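Local coordinates for fervidolysin (Fervidobacterium pennivorans, PDB 1R6V), which degrades keratin into peptides as a subtilisin-like serine protease of family S8, allowing its bacterium to grow on native feathers, at residues 34-39 against 90-95; 41-46 against 85-90; 49-54 against 67-72; 578-583 against 660-665. The protein carries 1 engineered substitution. All coordinates share one frame; numbering follows the deposited sequence.

Contact 1. Residues 34-39 against 90-95; sequences ILVGYN and RYVEPS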
loop_
_atom_site.group_PDB
_atom_site.type_symbol
_atom_site.label_atom_id
_atom_site.label_comp_id
_atom_site.label_asym_id
_atom_site.label_seq_id
_atom_site.Cartn_x
_atom_site.Cartn_y
_atom_site.Cartn_z
ATOM N N ILE A 34 8.579 -7.257 -12.477
ATOM C CA ILE A 34 7.391 -7.683 -11.741
ATOM C C ILE A 34 7.770 -8.175 -10.353
ATOM O O ILE A 34 8.865 -8.699 -10.144
ATOM C CB ILE A 34 6.598 -8.817 -12.452
ATOM C CG1 ILE A 34 7.505 -10.014 -12.769
ATOM C CG2 ILE A 34 5.937 -8.269 -13.702
ATOM C CD1 ILE A 34 6.704 -11.228 -13.372
ATOM N N LEU A 35 6.873 -7.956 -9.393
ATOM C CA LEU A 35 7.099 -8.402 -8.020
ATOM C C LEU A 35 6.142 -9.554 -7.825
ATOM O O LEU A 35 4.951 -9.414 -8.083
ATOM C CB LEU A 35 6.776 -7.290 -7.006
ATOM C CG LEU A 35 7.403 -5.904 -7.224
ATOM C CD1 LEU A 35 7.421 -5.167 -5.903
ATOM C CD2 LEU A 35 8.776 -5.992 -7.811
ATOM N N VAL A 36 6.664 -10.695 -7.388
ATOM C CA VAL A 36 5.838 -11.876 -7.200
ATOM C C VAL A 36 5.743 -12.292 -5.743
ATOM O O VAL A 36 6.750 -12.612 -5.117
ATOM C CB VAL A 36 6.389 -13.077 -8.030
ATOM C CG1 VAL A 36 5.497 -14.308 -7.846
ATOM C CG2 VAL A 36 6.453 -12.683 -9.532
ATOM N N GLY A 37 4.523 -12.248 -5.209
ATOM C CA GLY A 37 4.267 -12.667 -3.846
ATOM C C GLY A 37 3.884 -14.119 -4.002
ATOM O O GLY A 37 2.963 -14.444 -4.753
ATOM N N TYR A 38 4.572 -15.003 -3.297
ATOM C CA TYR A 38 4.311 -16.421 -3.439
ATOM C C TYR A 38 4.029 -17.083 -2.111
ATOM O O TYR A 38 4.195 -16.488 -1.046
ATOM C CB TYR A 38 5.555 -17.085 -4.050
ATOM C CG TYR A 38 6.808 -16.960 -3.186
ATOM C CD1 TYR A 38 7.079 -17.881 -2.173
ATOM C CD2 TYR A 38 7.722 -15.919 -3.376
ATOM C CE1 TYR A 38 8.228 -17.774 -1.372
ATOM C CE2 TYR A 38 8.884 -15.802 -2.571
ATOM C CZ TYR A 38 9.126 -16.738 -1.569
ATOM O OH TYR A 38 10.256 -16.639 -0.772
ATOM N N ASN A 39 3.574 -18.324 -2.192
ATOM C CA ASN A 39 3.401 -19.122 -1.002
ATOM C C ASN A 39 4.461 -20.198 -1.214
ATOM O O ASN A 39 5.272 -20.446 -0.337
ATOM C CB ASN A 39 2.005 -19.730 -0.915
ATOM C CG ASN A 39 0.974 -18.733 -0.417
ATOM O OD1 ASN A 39 1.245 -17.942 0.493
ATOM N ND2 ASN A 39 -0.212 -18.769 -1.003
ATOM N N ARG A 90 0.684 -15.870 -4.687
ATOM C CA ARG A 90 -0.290 -14.963 -4.081
ATOM C C ARG A 90 -0.666 -13.813 -5.019
ATOM O O ARG A 90 -1.849 -13.485 -5.172
ATOM C CB ARG A 90 0.239 -14.410 -2.749
ATOM C CG ARG A 90 0.050 -15.353 -1.555
ATOM C CD ARG A 90 0.568 -14.723 -0.259
ATOM N NE ARG A 90 2.018 -14.595 -0.332
ATOM C CZ ARG A 90 2.699 -13.466 -0.165
ATOM N NH1 ARG A 90 2.073 -12.322 0.107
ATOM N NH2 ARG A 90 4.014 -13.489 -0.304
ATOM N N TYR A 91 0.326 -13.199 -5.655
ATOM C CA TYR A 91 0.036 -12.098 -6.566
ATOM C C TYR A 91 1.236 -11.775 -7.428
ATOM O O TYR A 91 2.353 -12.221 -7.152
ATOM C CB TYR A 91 -0.361 -10.831 -5.789
ATOM C CG TYR A 91 0.740 -10.306 -4.887
ATOM C CD1 TYR A 91 1.827 -9.591 -5.410
ATOM C CD2 TYR A 91 0.738 -10.594 -3.524
ATOM C CE1 TYR A 91 2.887 -9.186 -4.589
ATOM C CE2 TYR A 91 1.799 -10.194 -2.690
ATOM C CZ TYR A 91 2.865 -9.494 -3.229
ATOM O OH TYR A 91 3.905 -9.099 -2.413
ATOM N N VAL A 92 0.983 -11.010 -8.485
ATOM C CA VAL A 92 2.028 -10.551 -9.391
ATOM C C VAL A 92 1.686 -9.098 -9.626
ATOM O O VAL A 92 0.588 -8.808 -10.079
ATOM C CB VAL A 92 1.991 -11.273 -10.749
ATOM C CG1 VAL A 92 3.134 -10.741 -11.630
ATOM C CG2 VAL A 92 2.146 -12.775 -10.547
ATOM N N GLU A 93 2.601 -8.183 -9.327
ATOM C CA GLU A 93 2.299 -6.763 -9.522
ATOM C C GLU A 93 3.551 -6.004 -9.949
ATOM O O GLU A 93 4.654 -6.509 -9.812
ATOM C CB GLU A 93 1.798 -6.183 -8.191
ATOM C CG GLU A 93 2.864 -6.219 -7.102
ATOM C CD GLU A 93 2.363 -5.751 -5.741
ATOM O OE1 GLU A 93 3.168 -5.769 -4.794
ATOM O OE2 GLU A 93 1.175 -5.371 -5.620
ATOM N N PRO A 94 3.397 -4.781 -10.482
ATOM C CA PRO A 94 4.596 -4.034 -10.869
ATOM C C PRO A 94 5.074 -3.256 -9.628
ATOM O O PRO A 94 4.436 -3.309 -8.569
ATOM C CB PRO A 94 4.069 -3.072 -11.932
ATOM C CG PRO A 94 2.711 -2.738 -11.395
ATOM C CD PRO A 94 2.173 -4.101 -10.955
ATOM N N SER A 95 6.202 -2.566 -9.750
ATOM C CA SER A 95 6.667 -1.696 -8.679
ATOM C C SER A 95 6.028 -0.393 -9.141
ATOM O O SER A 95 6.178 0.000 -10.309
ATOM C CB SER A 95 8.188 -1.547 -8.690
ATOM O OG SER A 95 8.597 -0.467 -7.866
#
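The Tyr91 ring lies against Gly37, whose CA sits over one face of it. This is a CH-pi contact, with Gly37 CA 3.7 Å from the Tyr91 ring centroid. The Arg90 guanidinium also turns a face to Gly37 CA. Its edge meets Tyr38 O, which lies in the guanidinium plane. The grip is side-on: NE and NH2 of Arg90 both bond this one oxygen, at 3.0 Å from Arg90 NE to Tyr38 O. The bend at chi3 (-68°) sets the guanidinium edge against Tyr38 O. Arg90 NH2 also bonds Ile62 O. The Asn39 side chain crosses that of Arg90 at about a right angle, its amide plane turned 41° from the guanidinium and its OD1 3.4 Å from Arg90 CD. With Arg90 cut back to alanine, Tyr38 O and Ile62 O would probably lose these donors, and the Asn39 amide the chain it packs on.

The backbones pair antiparallel. Leu35 N bonds Glu93 O at 2.7 Å, with an N-H...O angle of 172°. Arg90 and Tyr91 both face Gly37 in a classic beta bulge. Gly37 O takes both of their N-H groups, from one face of its carbonyl plane. Ile34 CD1 meets Val92 CG1 at 4.0 Å.

The contact joins an inner strand of the four-stranded propeptide sheet, 33-38, to 89-93, one of the two outermost strands. Strand 64-68 flanks 33-38 on its other side. Helices 41-51 and 74-81 pack on the face of Val36 and Val92. From the face of Tyr91 and Glu93, Tyr91 OH and Glu93 OE1 bond Thr276 OG1 in helix 275-286, which brings the sheet against the catalytic domain.

Contact 2. Residues 41-46 against 85-90; sequences RSEVDK and ALKGIR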
loop_
_atom_site.group_PDB
_atom_site.type_symbol
_atom_site.label_atom_id
_atom_site.label_comp_id
_atom_site.label_asym_id
_atom_site.label_seq_id
_atom_site.Cartn_x
_atom_site.Cartn_y
_atom_site.Cartn_z
ATOM N N ARG A 41 7.722 -21.040 -3.106
ATOM C CA ARG A 41 8.842 -20.472 -3.861
ATOM C C ARG A 41 9.138 -21.218 -5.170
ATOM O O ARG A 41 9.572 -20.613 -6.144
ATOM C CB ARG A 41 10.105 -20.432 -2.978
ATOM C CG ARG A 41 11.399 -19.970 -3.683
ATOM C CD ARG A 41 11.268 -18.555 -4.288
ATOM N NE ARG A 41 12.471 -18.119 -5.013
ATOM C CZ ARG A 41 12.758 -18.430 -6.276
ATOM N NH1 ARG A 41 11.935 -19.191 -6.988
ATOM N NH2 ARG A 41 13.869 -17.971 -6.840
ATOM N N SER A 42 8.901 -22.526 -5.203
ATOM C CA SER A 42 9.185 -23.276 -6.424
ATOM C C SER A 42 8.290 -22.851 -7.598
ATOM O O SER A 42 8.711 -22.889 -8.763
ATOM C CB SER A 42 9.052 -24.786 -6.175
ATOM O OG SER A 42 7.703 -25.168 -5.984
ATOM N N GLU A 43 7.069 -22.424 -7.297
ATOM C CA GLU A 43 6.151 -22.007 -8.347
ATOM C C GLU A 43 6.636 -20.753 -9.046
ATOM O O GLU A 43 6.286 -20.502 -10.199
ATOM C CB GLU A 43 4.746 -21.756 -7.787
ATOM C CG GLU A 43 3.935 -23.014 -7.538
ATOM C CD GLU A 43 3.565 -23.744 -8.827
ATOM O OE1 GLU A 43 2.709 -23.248 -9.600
ATOM O OE2 GLU A 43 4.137 -24.823 -9.075
ATOM N N VAL A 44 7.418 -19.944 -8.341
ATOM C CA VAL A 44 7.935 -18.718 -8.931
ATOM C C VAL A 44 8.809 -19.085 -10.128
ATOM O O VAL A 44 8.870 -18.349 -11.111
ATOM C CB VAL A 44 8.765 -17.905 -7.902
ATOM C CG1 VAL A 44 9.320 -16.644 -8.546
ATOM C CG2 VAL A 44 7.876 -17.526 -6.710
ATOM N N ASP A 45 9.464 -20.237 -10.058
ATOM C CA ASP A 45 10.324 -20.643 -11.156
ATOM C C ASP A 45 9.536 -20.861 -12.450
ATOM O O ASP A 45 10.096 -20.735 -13.534
ATOM C CB ASP A 45 11.117 -21.895 -10.777
ATOM C CG ASP A 45 12.077 -21.647 -9.615
ATOM O OD1 ASP A 45 12.568 -20.502 -9.476
ATOM O OD2 ASP A 45 12.350 -22.601 -8.854
ATOM N N LYS A 46 8.244 -21.175 -12.335
ATOM C CA LYS A 46 7.403 -21.360 -13.514
ATOM C C LYS A 46 7.182 -20.001 -14.185
ATOM O O LYS A 46 7.070 -19.918 -15.405
ATOM C CB LYS A 46 6.059 -21.980 -13.132
ATOM C CG LYS A 46 6.162 -23.419 -12.656
ATOM C CD LYS A 46 4.791 -23.964 -12.297
ATOM C CE LYS A 46 4.852 -25.444 -11.915
ATOM N NZ LYS A 46 3.501 -25.942 -11.537
ATOM N N ALA A 85 -1.949 -21.245 -14.901
ATOM C CA ALA A 85 -2.610 -22.081 -13.912
ATOM C C ALA A 85 -1.736 -22.372 -12.691
ATOM O O ALA A 85 -1.661 -23.511 -12.227
ATOM C CB ALA A 85 -3.048 -23.394 -14.558
ATOM N N LEU A 86 -1.080 -21.342 -12.169
ATOM C CA LEU A 86 -0.222 -21.496 -11.002
ATOM C C LEU A 86 -1.103 -21.655 -9.762
ATOM O O LEU A 86 -2.206 -21.124 -9.718
ATOM C CB LEU A 86 0.666 -20.260 -10.862
ATOM C CG LEU A 86 1.386 -19.853 -12.150
ATOM C CD1 LEU A 86 2.151 -18.549 -11.932
ATOM C CD2 LEU A 86 2.324 -20.963 -12.584
ATOM N N LYS A 87 -0.638 -22.385 -8.757
ATOM C CA LYS A 87 -1.467 -22.548 -7.566
ATOM C C LYS A 87 -0.875 -21.946 -6.287
ATOM O O LYS A 87 -1.611 -21.486 -5.407
ATOM C CB LYS A 87 -1.785 -24.028 -7.333
ATOM C CG LYS A 87 -0.653 -24.841 -6.727
ATOM C CD LYS A 87 0.519 -24.990 -7.680
ATOM C CE LYS A 87 1.666 -25.780 -7.029
ATOM N NZ LYS A 87 1.249 -27.142 -6.562
ATOM N N GLY A 88 0.445 -21.944 -6.180
ATOM C CA GLY A 88 1.062 -21.405 -4.982
ATOM C C GLY A 88 1.602 -19.995 -5.114
ATOM O O GLY A 88 2.622 -19.673 -4.513
ATOM N N ILE A 89 0.925 -19.161 -5.899
ATOM C CA ILE A 89 1.339 -17.770 -6.093
ATOM C C ILE A 89 0.273 -16.869 -5.467
ATOM O O ILE A 89 -0.921 -17.087 -5.679
ATOM C CB ILE A 89 1.471 -17.428 -7.609
ATOM C CG1 ILE A 89 2.646 -18.192 -8.236
ATOM C CG2 ILE A 89 1.673 -15.929 -7.809
ATOM C CD1 ILE A 89 3.983 -17.991 -7.564
ATOM N N ARG A 90 0.684 -15.870 -4.687
ATOM C CA ARG A 90 -0.290 -14.963 -4.081
ATOM C C ARG A 90 -0.666 -13.813 -5.019
ATOM O O ARG A 90 -1.849 -13.485 -5.172
ATOM C CB ARG A 90 0.239 -14.410 -2.749
ATOM C CG ARG A 90 0.050 -15.353 -1.555
ATOM C CD ARG A 90 0.568 -14.723 -0.259
ATOM N NE ARG A 90 2.018 -14.595 -0.332
ATOM C CZ ARG A 90 2.699 -13.466 -0.165
ATOM N NH1 ARG A 90 2.073 -12.322 0.107
ATOM N NH2 ARG A 90 4.014 -13.489 -0.304
#
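Glu43 CG stands beside its backbone N, opposite the carbonyl carbon (chi1 -78°), and the chain bends at chi2 (-67°). These turns lay the carboxylate against Lys87. The Lys87 chain, bent at chi2 and chi4, crosses Glu43 at about a right angle. Its methylene carbons do the touching: Lys87 CE is 3.3 Å from Glu43 CD. The Lys87 ammonium stays beyond salt-bridge distance, with NZ 4.5 Å from Glu43 OE2. The charge partner of Glu43 is instead Lys46 on the same helix. Lys46 NZ forms a salt bridge with Glu43 OE2 at 2.8 Å, on the syn lone pair of that oxygen.

The contact packs residues 41-46 of propeptide helix 41-51 on the loop that leads into strand 89-93. Strand 33-38 runs into this helix and pairs with 89-93. Gly88 bonds Asn39 and Asp40 through the backbone, just ahead of 41-46 in the chain.

Leu86 and Lys46 run alongside each other, pointing opposite ways, with Leu86 CD2 3.9 Å from Lys46 CD. If an alanine stood in place of Glu43, Lys46 NZ is likely to lose its carboxylate and a gap to open beside the Lys87 chain. Toward strand 33-38, where Ile89 also touches Val36 and Tyr38, Ile89 CD1 meets Glu43 CB at 3.8 Å and Val44 CG2 at 4.0 Å.

Contact 3. Residues 49-54 against 67-72; sequences KAVNGK and IKLNGM
A Schellman motif ends helix 41-51 here and turns the chain into strand 54-59. Asn52, with positive phi (48°), is its C-prime residue. Gly53 N reaches back to Val48 O, and Asn52 N bonds Lys49 O weakly.

The helix end presents Val51 to the segment 67-72. The Val51 and Leu69 side chains meet at a slant, CG2 of Val51 4.1 Å from CD2 of Leu69. The same Val51 methyl comes near Ile67 CG2. Met72 reaches Val51 with the end of its chain: Met72 SD is 4.2 Å from Val51 CB, and Met72 CE is 3.7 Å from Val51 O. A bend at chi3 (-75°) sets this methyl near the carbonyl. Ala77, Lys80 and Ile81 of helix 74-81 also pack on Val51.

Beyond the turn, the pairing of strands 54-59 and 64-68 comes to its end. Lys54 and Lys68 form an antiparallel hydrogen-bonded pair in the propeptide sheet, where 54-59 is an outermost strand. Lys54 N bonds Lys68 O at 3.0 Å, and Lys68 N bonds Lys54 O at 2.8 Å. Gly53 CA passes close to Lys68 O, 3.2 Å away, and also touches Ile67 CG2. Asn70 ND2 lies near Gly53 CA, at 3.8 Å.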
loop_
_atom_site.group_PDB
_atom_site.type_symbol
_atom_site.label_atom_id
_atom_site.label_comp_id
_atom_site.label_asym_id
_atom_site.label_seq_id
_atom_site.Cartn_x
_atom_site.Cartn_y
_atom_site.Cartn_z
ATOM N N LYS A 49 10.586 -18.898 -15.952
ATOM C CA LYS A 49 10.730 -19.542 -17.247
ATOM C C LYS A 49 9.743 -18.994 -18.276
ATOM O O LYS A 49 10.105 -18.776 -19.434
ATOM C CB LYS A 49 10.556 -21.048 -17.100
ATOM C CG LYS A 49 11.578 -21.656 -16.173
ATOM C CD LYS A 49 11.360 -23.137 -16.017
ATOM C CE LYS A 49 12.266 -23.710 -14.947
ATOM N NZ LYS A 49 11.939 -25.146 -14.713
ATOM N N ALA A 50 8.504 -18.755 -17.858
ATOM C CA ALA A 50 7.497 -18.246 -18.787
ATOM C C ALA A 50 7.864 -16.880 -19.364
ATOM O O ALA A 50 7.581 -16.593 -20.527
ATOM C CB ALA A 50 6.134 -18.182 -18.103
ATOM N N VAL A 51 8.495 -16.030 -18.567
ATOM C CA VAL A 51 8.863 -14.714 -19.071
ATOM C C VAL A 51 10.360 -14.665 -19.367
ATOM O O VAL A 51 10.875 -13.661 -19.861
ATOM C CB VAL A 51 8.480 -13.598 -18.050
ATOM C CG1 VAL A 51 7.017 -13.733 -17.661
ATOM C CG2 VAL A 51 9.367 -13.664 -16.817
ATOM N N ASN A 52 11.040 -15.777 -19.100
ATOM C CA ASN A 52 12.482 -15.876 -19.284
ATOM C C ASN A 52 13.131 -14.659 -18.645
ATOM O O ASN A 52 13.912 -13.937 -19.269
ATOM C CB ASN A 52 12.851 -15.943 -20.766
ATOM C CG ASN A 52 14.320 -16.246 -20.973
ATOM O OD1 ASN A 52 14.927 -16.952 -20.171
ATOM N ND2 ASN A 52 14.896 -15.727 -22.052
ATOM N N GLY A 53 12.797 -14.436 -17.380
ATOM C CA GLY A 53 13.342 -13.293 -16.683
ATOM C C GLY A 53 14.486 -13.650 -15.766
ATOM O O GLY A 53 14.986 -14.774 -15.776
ATOM N N LYS A 54 14.912 -12.672 -14.980
ATOM C CA LYS A 54 15.993 -12.889 -14.048
ATOM C C LYS A 54 15.598 -12.381 -12.677
ATOM O O LYS A 54 15.139 -11.248 -12.537
ATOM C CB LYS A 54 17.262 -12.157 -14.488
ATOM C CG LYS A 54 18.397 -12.348 -13.500
ATOM C CD LYS A 54 19.630 -11.589 -13.902
ATOM C CE LYS A 54 19.388 -10.094 -13.941
ATOM N NZ LYS A 54 20.691 -9.363 -14.077
ATOM N N ILE A 67 11.359 -9.920 -10.263
ATOM C CA ILE A 67 11.870 -10.479 -11.516
ATOM C C ILE A 67 12.038 -9.433 -12.602
ATOM O O ILE A 67 11.089 -8.743 -12.960
ATOM C CB ILE A 67 10.904 -11.557 -12.059
ATOM C CG1 ILE A 67 10.686 -12.637 -10.999
ATOM C CG2 ILE A 67 11.444 -12.141 -13.384
ATOM C CD1 ILE A 67 9.646 -13.682 -11.387
ATOM N N LYS A 68 13.251 -9.313 -13.131
ATOM C CA LYS A 68 13.514 -8.371 -14.213
ATOM C C LYS A 68 13.056 -9.089 -15.494
ATOM O O LYS A 68 13.353 -10.267 -15.686
ATOM C CB LYS A 68 15.007 -8.066 -14.276
ATOM C CG LYS A 68 15.317 -6.735 -14.887
ATOM C CD LYS A 68 16.806 -6.541 -15.036
ATOM C CE LYS A 68 17.096 -5.090 -15.331
ATOM N NZ LYS A 68 16.149 -4.557 -16.349
ATOM N N LEU A 69 12.348 -8.372 -16.363
ATOM C CA LEU A 69 11.788 -8.957 -17.587
ATOM C C LEU A 69 12.649 -9.121 -18.846
ATOM O O LEU A 69 12.262 -9.832 -19.776
ATOM C CB LEU A 69 10.521 -8.189 -17.969
ATOM C CG LEU A 69 9.446 -8.169 -16.876
ATOM C CD1 LEU A 69 8.241 -7.370 -17.350
ATOM C CD2 LEU A 69 9.040 -9.594 -16.540
ATOM N N ASN A 70 13.787 -8.453 -18.908
ATOM C CA ASN A 70 14.657 -8.583 -20.081
ATOM C C ASN A 70 13.945 -8.502 -21.440
ATOM O O ASN A 70 13.659 -9.532 -22.053
ATOM C CB ASN A 70 15.432 -9.908 -20.039
ATOM C CG ASN A 70 16.088 -10.176 -18.695
ATOM O OD1 ASN A 70 16.470 -9.254 -17.963
ATOM N ND2 ASN A 70 16.233 -11.461 -18.367
ATOM N N GLY A 71 13.674 -7.289 -21.912
ATOM C CA GLY A 71 13.042 -7.110 -23.210
ATOM C C GLY A 71 11.589 -7.536 -23.323
ATOM O O GLY A 71 11.199 -8.200 -24.285
ATOM N N MET A 72 10.786 -7.152 -22.339
ATOM C CA MET A 72 9.365 -7.487 -22.316
ATOM C C MET A 72 8.732 -6.467 -21.376
ATOM O O MET A 72 9.393 -5.981 -20.455
ATOM C CB MET A 72 9.186 -8.909 -21.773
ATOM C CG MET A 72 7.868 -9.587 -22.114
ATOM S SD MET A 72 7.712 -11.301 -21.446
ATOM C CE MET A 72 8.763 -12.223 -22.549
#

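Contact 4. Residues 578-583 against 660-665; sequences DPLLRG and QPIYVW
Leu580 and Ile662 lie side by side and point the same way. Their end methyls press together, with Leu580 CD1 3.5 Å from Ile662 CD1, tighter than usual for two carbons. The Ile662 chain runs out with CG1 anti to the backbone N (chi1 171°), which carries CD1 to Pro579 as well. Pro579 CB is 3.9 Å from that methyl. Pro579 also crosses Trp665 at about a right angle, CB of one 4.0 Å from CB of the other. Leu581 CD1 touches two further side chains. It meets the Tyr663 ring at the edge, 3.7 Å from Tyr663 CE1, and Pro661 at CG.

Further out, the backbones are joined by one hydrogen bond. Tyr663 N gives it to Pro579 O at 2.9 Å, with an N-H...O angle of 170°. Trp665 NE1 bonds Ile526 O. The polar edge lies within 578-583, which holds a type I turn from Asp578 to Leu581. Arg582 grips the Asp578 carboxylate side-on, NE to OD1 and NH2 to OD2, the latter at 2.7 Å. Arg582 N also bonds Asp578 OD1, on its anti lone pair. Leu580 CD2 covers part of one guanidinium face.

The segments are loops of the second beta-sandwich domain. The turn links strands 573-577 and 584-589. The loop 660-665 leads into strand 666-669. Ser606 of strand 604-610 packs on Pro579 and Tyr663. Trp644 of strand 644-647 packs on Leu581.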
loop_
_atom_site.group_PDB
_atom_site.type_symbol
_atom_site.label_atom_id
_atom_site.label_comp_id
_atom_site.label_asym_id
_atom_site.label_seq_id
_atom_site.Cartn_x
_atom_site.Cartn_y
_atom_site.Cartn_z
ATOM N N ASP A 578 -13.828 -25.305 -17.636
ATOM C CA ASP A 578 -12.812 -24.492 -16.991
ATOM C C ASP A 578 -12.281 -23.580 -18.105
ATOM O O ASP A 578 -12.086 -24.026 -19.235
ATOM C CB ASP A 578 -11.708 -25.405 -16.451
ATOM C CG ASP A 578 -10.473 -24.641 -16.030
ATOM O OD1 ASP A 578 -9.424 -24.823 -16.686
ATOM O OD2 ASP A 578 -10.558 -23.860 -15.055
ATOM N N PRO A 579 -12.062 -22.291 -17.811
ATOM C CA PRO A 579 -11.562 -21.356 -18.824
ATOM C C PRO A 579 -10.218 -21.721 -19.430
ATOM O O PRO A 579 -9.897 -21.294 -20.536
ATOM C CB PRO A 579 -11.531 -20.012 -18.095
ATOM C CG PRO A 579 -11.546 -20.376 -16.642
ATOM C CD PRO A 579 -12.419 -21.588 -16.569
ATOM N N LEU A 580 -9.443 -22.507 -18.689
ATOM C CA LEU A 580 -8.132 -22.961 -19.141
ATOM C C LEU A 580 -8.253 -24.335 -19.779
ATOM O O LEU A 580 -7.249 -24.948 -20.149
ATOM C CB LEU A 580 -7.154 -23.041 -17.965
ATOM C CG LEU A 580 -6.555 -21.741 -17.435
ATOM C CD1 LEU A 580 -7.619 -20.855 -16.827
ATOM C CD2 LEU A 580 -5.501 -22.094 -16.384
ATOM N N LEU A 581 -9.487 -24.818 -19.895
ATOM C CA LEU A 581 -9.773 -26.119 -20.493
ATOM C C LEU A 581 -9.079 -27.277 -19.783
ATOM O O LEU A 581 -8.691 -28.256 -20.420
ATOM C CB LEU A 581 -9.388 -26.122 -21.976
ATOM C CG LEU A 581 -10.040 -25.016 -22.805
ATOM C CD1 LEU A 581 -9.605 -25.113 -24.259
ATOM C CD2 LEU A 581 -11.554 -25.130 -22.686
ATOM N N ARG A 582 -8.934 -27.166 -18.464
ATOM C CA ARG A 582 -8.300 -28.214 -17.664
ATOM C C ARG A 582 -9.287 -29.368 -17.466
ATOM O O ARG A 582 -8.897 -30.514 -17.220
ATOM C CB ARG A 582 -7.865 -27.657 -16.298
ATOM C CG ARG A 582 -6.688 -26.673 -16.355
ATOM C CD ARG A 582 -6.431 -26.012 -15.005
ATOM N NE ARG A 582 -7.494 -25.081 -14.639
ATOM C CZ ARG A 582 -7.478 -24.301 -13.564
ATOM N NH1 ARG A 582 -6.446 -24.334 -12.729
ATOM N NH2 ARG A 582 -8.489 -23.468 -13.335
ATOM N N GLY A 583 -10.572 -29.059 -17.588
ATOM C CA GLY A 583 -11.600 -30.069 -17.420
ATOM C C GLY A 583 -12.957 -29.413 -17.529
ATOM O O GLY A 583 -13.039 -28.224 -17.843
ATOM N N GLN A 660 -1.658 -22.316 -24.766
ATOM C CA GLN A 660 -2.017 -21.953 -23.392
ATOM C C GLN A 660 -3.306 -21.138 -23.430
ATOM O O GLN A 660 -3.272 -19.911 -23.352
ATOM C CB GLN A 660 -0.920 -21.096 -22.748
ATOM C CG GLN A 660 0.329 -21.839 -22.309
ATOM C CD GLN A 660 0.039 -22.917 -21.284
ATOM O OE1 GLN A 660 -0.200 -24.077 -21.631
ATOM N NE2 GLN A 660 0.045 -22.538 -20.012
ATOM N N PRO A 661 -4.456 -21.813 -23.554
ATOM C CA PRO A 661 -5.743 -21.116 -23.606
ATOM C C PRO A 661 -6.251 -20.548 -22.286
ATOM O O PRO A 661 -5.974 -21.065 -21.207
ATOM C CB PRO A 661 -6.684 -22.189 -24.134
ATOM C CG PRO A 661 -6.157 -23.422 -23.443
ATOM C CD PRO A 661 -4.649 -23.269 -23.691
ATOM N N ILE A 662 -6.983 -19.451 -22.404
ATOM C CA ILE A 662 -7.634 -18.821 -21.276
ATOM C C ILE A 662 -8.825 -18.092 -21.893
ATOM O O ILE A 662 -8.702 -16.975 -22.377
ATOM C CB ILE A 662 -6.701 -17.835 -20.491
ATOM C CG1 ILE A 662 -7.530 -17.062 -19.475
ATOM C CG2 ILE A 662 -6.000 -16.874 -21.417
ATOM C CD1 ILE A 662 -8.333 -17.929 -18.607
ATOM N N TYR A 663 -9.972 -18.764 -21.909
ATOM C CA TYR A 663 -11.168 -18.173 -22.485
ATOM C C TYR A 663 -11.840 -17.235 -21.506
ATOM O O TYR A 663 -11.701 -17.390 -20.293
ATOM C CB TYR A 663 -12.173 -19.255 -22.895
ATOM C CG TYR A 663 -11.807 -19.952 -24.187
ATOM C CD1 TYR A 663 -11.020 -21.101 -24.180
ATOM C CD2 TYR A 663 -12.208 -19.428 -25.417
ATOM C CE1 TYR A 663 -10.636 -21.711 -25.370
ATOM C CE2 TYR A 663 -11.828 -20.030 -26.614
ATOM C CZ TYR A 663 -11.042 -21.171 -26.577
ATOM O OH TYR A 663 -10.649 -21.768 -27.750
ATOM N N VAL A 664 -12.554 -16.257 -22.057
ATOM C CA VAL A 664 -13.309 -15.296 -21.262
ATOM C C VAL A 664 -14.092 -16.122 -20.246
ATOM O O VAL A 664 -14.634 -17.194 -20.564
ATOM C CB VAL A 664 -14.270 -14.484 -22.177
ATOM C CG1 VAL A 664 -15.368 -13.837 -21.366
ATOM C CG2 VAL A 664 -13.474 -13.398 -22.915
ATOM N N TRP A 665 -14.131 -15.640 -19.011
ATOM C CA TRP A 665 -14.828 -16.367 -17.966
ATOM C C TRP A 665 -15.894 -15.547 -17.268
ATOM O O TRP A 665 -15.951 -14.328 -17.424
ATOM C CB TRP A 665 -13.827 -16.893 -16.935
ATOM C CG TRP A 665 -13.098 -15.809 -16.189
ATOM C CD1 TRP A 665 -13.485 -15.209 -15.015
ATOM C CD2 TRP A 665 -11.862 -15.194 -16.565
ATOM N NE1 TRP A 665 -12.563 -14.259 -14.644
ATOM C CE2 TRP A 665 -11.555 -14.229 -15.575
ATOM C CE3 TRP A 665 -10.980 -15.366 -17.643
ATOM C CZ2 TRP A 665 -10.398 -13.434 -15.627
ATOM C CZ3 TRP A 665 -9.825 -14.574 -17.697
ATOM C CH2 TRP A 665 -9.547 -13.620 -16.692
#

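From the N terminus, strand 33-38 opens contact 1, and helix 41-51 follows at once with the start of contact 2. The end of that helix begins contact 3. Contact 3 closes first, at 67-72, then contact 2 at 85-90, then contact 1 at 90-95. The three are therefore nested, and contacts 1 and 2 share Arg90. Contact 1 pairs two strands, while contacts 2 and 3 tie helix 41-51 to the ends of strands 89-93 and 64-68. Tyr38 packs on Val44 between contacts 1 and 2. A probable hydrogen bond, Ile67 N with Ile34 O, joins contacts 1 and 3. Contact 4 follows in series. Its Leu580 CD2 packs on Ala85 CB of contact 2, bringing the second beta-sandwich domain against the propeptide.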